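Local coordinates for transcriptional regulator, TetR family (Legionella pneumophila subsp. pneumophila str. Philadelphia 1, PDB 3ON4), which probably binds DNA through a helix-turn-helix motif to regulate transcription, as other members of the TetR family do, at residues A[71-76]-A[131-136]. Sequence-based numbering, arbitrary orientation.
Sequences AVLSDI and FELIIE
Leu73 reaches from helix 54-77 toward helix 121-144 and sets one methyl, CD1, against two aliphatic side chains, Leu133 and Ile134. The closer approach is to Ile134, whose CD1 lies 3.7 Å from CD1 of Leu73. These two side chains cross at about a right angle and meet methyl to methyl. In Ile134 the CG1 branch is anti to the carbonyl carbon (chi1 -65°), and the next torsion, chi2 -64°, turns CD1 toward Leu73 although the bond from CA to CB points across the line to helix 54-77. Leu133 comes alongside in the reverse sense, its side chain sliding past that of Leu73, and its CD2 stands 3.9 Å from Leu73 CD1. With CA of Leu73 and CA of Ile134 8.5 Å apart, segments 71-76 and 131-136 meet through the ends of side chains, while a weak hydrogen bond links Leu73 O to Trp137 NE1 just beyond them. The joint belongs to the all-helical TetR fold: helix 54-77 follows the predicted DNA-binding helix-turn-helix and here packs on helix 121-144 of the C-terminal domain. Phe91 of helix 84-98 touches both Leu73 and Ile134, bringing a third helix into the same apolar core. Phe131 packs on Leu169 of the second subunit and Ile135 on Phe178 of the same subunit. Leu133 also leans on Thr66 and Ala70, and Ile134 on Ile69, one or two turns earlier along helix 54-77.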
ATOM      1  N   ALA A  71       8.915  -1.905 -20.934  1.00 26.61           N
ATOM      2  CA  ALA A  71      10.154  -1.680 -21.693  1.00 28.99           C
ATOM      3  C   ALA A  71      11.380  -1.845 -20.788  1.00 28.44           C
ATOM      4  O   ALA A  71      12.351  -2.472 -21.162  1.00 29.62           O
ATOM      5  CB  ALA A  71      10.152  -0.285 -22.334  1.00 29.14           C
ATOM      6  N   VAL A  72      11.310  -1.261 -19.601  1.00 26.80           N
ATOM      7  CA  VAL A  72      12.396  -1.352 -18.623  1.00 27.10           C
ATOM      8  C   VAL A  72      12.687  -2.817 -18.283  1.00 26.70           C
ATOM      9  O   VAL A  72      13.850  -3.247 -18.269  1.00 26.77           O
ATOM     10  CB  VAL A  72      12.045  -0.548 -17.345  1.00 27.10           C
ATOM     11  CG1 VAL A  72      13.006  -0.893 -16.158  1.00 27.60           C
ATOM     12  CG2 VAL A  72      12.067   0.943 -17.648  1.00 28.31           C
ATOM     13  N   LEU A  73      11.623  -3.575 -18.030  1.00 24.87           N
ATOM     14  CA  LEU A  73      11.741  -4.985 -17.652  1.00 25.79           C
ATOM     15  C   LEU A  73      12.291  -5.839 -18.798  1.00 27.21           C
ATOM     16  O   LEU A  73      13.171  -6.692 -18.602  1.00 26.95           O
ATOM     17  CB  LEU A  73      10.374  -5.520 -17.210  1.00 25.31           C
ATOM     18  CG  LEU A  73       9.787  -4.966 -15.902  1.00 25.44           C
ATOM     19  CD1 LEU A  73       8.527  -5.742 -15.567  1.00 27.20           C
ATOM     20  CD2 LEU A  73      10.770  -5.014 -14.761  1.00 27.25           C
ATOM     21  N   SER A  74      11.763  -5.583 -19.994  1.00 27.15           N
ATOM     22  CA  SER A  74      12.210  -6.247 -21.204  1.00 29.60           C
ATOM     23  C   SER A  74      13.723  -6.101 -21.375  1.00 30.70           C
ATOM     24  O   SER A  74      14.419  -7.072 -21.735  1.00 31.95           O
ATOM     25  CB  SER A  74      11.471  -5.663 -22.414  1.00 30.13           C
ATOM     26  OG  SER A  74      11.899  -6.293 -23.600  1.00 36.02           O
ATOM     27  N   ASP A  75      14.232  -4.898 -21.115  1.00 30.15           N
ATOM     28  CA  ASP A  75      15.667  -4.631 -21.252  1.00 32.64           C
ATOM     29  C   ASP A  75      16.510  -5.381 -20.237  1.00 32.05           C
ATOM     30  O   ASP A  75      17.648  -5.731 -20.532  1.00 33.94           O
ATOM     31  CB  ASP A  75      15.956  -3.127 -21.167  1.00 33.14           C
ATOM     32  CG  ASP A  75      15.627  -2.398 -22.463  1.00 38.00           C
ATOM     33  OD1 ASP A  75      15.779  -3.003 -23.546  1.00 41.80           O
ATOM     34  OD2 ASP A  75      15.229  -1.213 -22.401  1.00 40.36           O
ATOM     35  N   ILE A  76      15.951  -5.606 -19.041  1.00 30.14           N
ATOM     36  CA  ILE A  76      16.620  -6.395 -18.011  1.00 30.45           C
ATOM     37  C   ILE A  76      16.614  -7.873 -18.375  1.00 31.95           C
ATOM     38  O   ILE A  76      17.666  -8.516 -18.325  1.00 33.05           O
ATOM     39  CB  ILE A  76      15.974  -6.199 -16.616  1.00 29.33           C
ATOM     40  CG1 ILE A  76      16.197  -4.758 -16.127  1.00 27.33           C
ATOM     41  CG2 ILE A  76      16.525  -7.208 -15.615  1.00 29.00           C
ATOM     42  CD1 ILE A  76      15.302  -4.340 -14.969  1.00 25.31           C
ATOM     43  N   PHE A 131      -0.119  -5.069 -12.348  1.00 18.20           N
ATOM     44  CA  PHE A 131       0.387  -6.119 -11.470  1.00 18.08           C
ATOM     45  C   PHE A 131       0.554  -7.470 -12.172  1.00 19.78           C
ATOM     46  O   PHE A 131       1.540  -8.167 -11.939  1.00 18.41           O
ATOM     47  CB  PHE A 131      -0.450  -6.212 -10.196  1.00 17.70           C
ATOM     48  CG  PHE A 131      -0.175  -5.062  -9.262  1.00 16.98           C
ATOM     49  CD1 PHE A 131       1.066  -4.949  -8.656  1.00 16.20           C
ATOM     50  CD2 PHE A 131      -1.107  -4.048  -9.072  1.00 17.04           C
ATOM     51  CE1 PHE A 131       1.363  -3.864  -7.845  1.00 18.42           C
ATOM     52  CE2 PHE A 131      -0.817  -2.977  -8.256  1.00 16.14           C
ATOM     53  CZ  PHE A 131       0.417  -2.879  -7.647  1.00 15.61           C
ATOM     54  N   GLU A 132      -0.400  -7.818 -13.029  1.00 20.79           N
ATOM     55  CA  GLU A 132      -0.317  -9.049 -13.809  1.00 23.67           C
ATOM     56  C   GLU A 132       0.962  -9.066 -14.651  1.00 23.61           C
ATOM     57  O   GLU A 132       1.624 -10.087 -14.723  1.00 24.56           O
ATOM     58  CB  GLU A 132      -1.576  -9.215 -14.689  1.00 25.24           C
ATOM     59  CG  GLU A 132      -2.774  -9.630 -13.837  1.00 29.38           C
ATOM     60  CD  GLU A 132      -4.122  -9.416 -14.502  1.00 35.47           C
ATOM     61  OE1 GLU A 132      -4.166  -9.155 -15.732  1.00 36.36           O
ATOM     62  OE2 GLU A 132      -5.145  -9.513 -13.763  1.00 39.81           O
ATOM     63  N   LEU A 133       1.325  -7.931 -15.244  1.00 23.86           N
ATOM     64  CA  LEU A 133       2.545  -7.837 -16.041  1.00 24.91           C
ATOM     65  C   LEU A 133       3.800  -8.038 -15.186  1.00 24.04           C
ATOM     66  O   LEU A 133       4.698  -8.775 -15.571  1.00 24.89           O
ATOM     67  CB  LEU A 133       2.627  -6.492 -16.738  1.00 25.25           C
ATOM     68  CG  LEU A 133       3.782  -6.345 -17.731  1.00 29.19           C
ATOM     69  CD1 LEU A 133       3.309  -5.647 -19.017  1.00 31.64           C
ATOM     70  CD2 LEU A 133       4.908  -5.603 -17.066  1.00 29.74           C
ATOM     71  N   ILE A 134       3.821  -7.410 -14.014  1.00 21.48           N
ATOM     72  CA  ILE A 134       4.958  -7.501 -13.111  1.00 21.28           C
ATOM     73  C   ILE A 134       5.128  -8.920 -12.594  1.00 20.68           C
ATOM     74  O   ILE A 134       6.228  -9.461 -12.622  1.00 20.84           O
ATOM     75  CB  ILE A 134       4.848  -6.527 -11.907  1.00 20.14           C
ATOM     76  CG1 ILE A 134       4.899  -5.051 -12.340  1.00 23.37           C
ATOM     77  CG2 ILE A 134       5.936  -6.836 -10.838  1.00 19.40           C
ATOM     78  CD1 ILE A 134       6.171  -4.615 -12.952  1.00 27.16           C
ATOM     79  N   ILE A 135       4.023  -9.527 -12.152  1.00 19.42           N
ATOM     80  CA  ILE A 135       4.019 -10.879 -11.605  1.00 19.84           C
ATOM     81  C   ILE A 135       4.439 -11.912 -12.660  1.00 21.06           C
ATOM     82  O   ILE A 135       5.315 -12.756 -12.398  1.00 21.62           O
ATOM     83  CB  ILE A 135       2.644 -11.192 -10.987  1.00 19.44           C
ATOM     84  CG1 ILE A 135       2.452 -10.303  -9.740  1.00 20.69           C
ATOM     85  CG2 ILE A 135       2.478 -12.694 -10.704  1.00 20.87           C
ATOM     86  CD1 ILE A 135       1.052 -10.237  -9.265  1.00 19.65           C
ATOM     87  N   GLU A 136       3.874 -11.807 -13.867  1.00 21.07           N
ATOM     88  CA  GLU A 136       4.276 -12.675 -14.980  1.00 23.14           C
ATOM     89  C   GLU A 136       5.771 -12.523 -15.301  1.00 22.23           C
ATOM     90  O   GLU A 136       6.458 -13.524 -15.490  1.00 22.93           O
ATOM     91  CB  GLU A 136       3.420 -12.402 -16.227  1.00 24.06           C
ATOM     92  CG  GLU A 136       3.727 -13.301 -17.445  1.00 29.27           C
ATOM     93  CD  GLU A 136       3.657 -14.787 -17.125  1.00 35.16           C
ATOM     94  OE1 GLU A 136       2.743 -15.202 -16.363  1.00 37.88           O
ATOM     95  OE2 GLU A 136       4.534 -15.534 -17.612  1.00 41.73           O
TER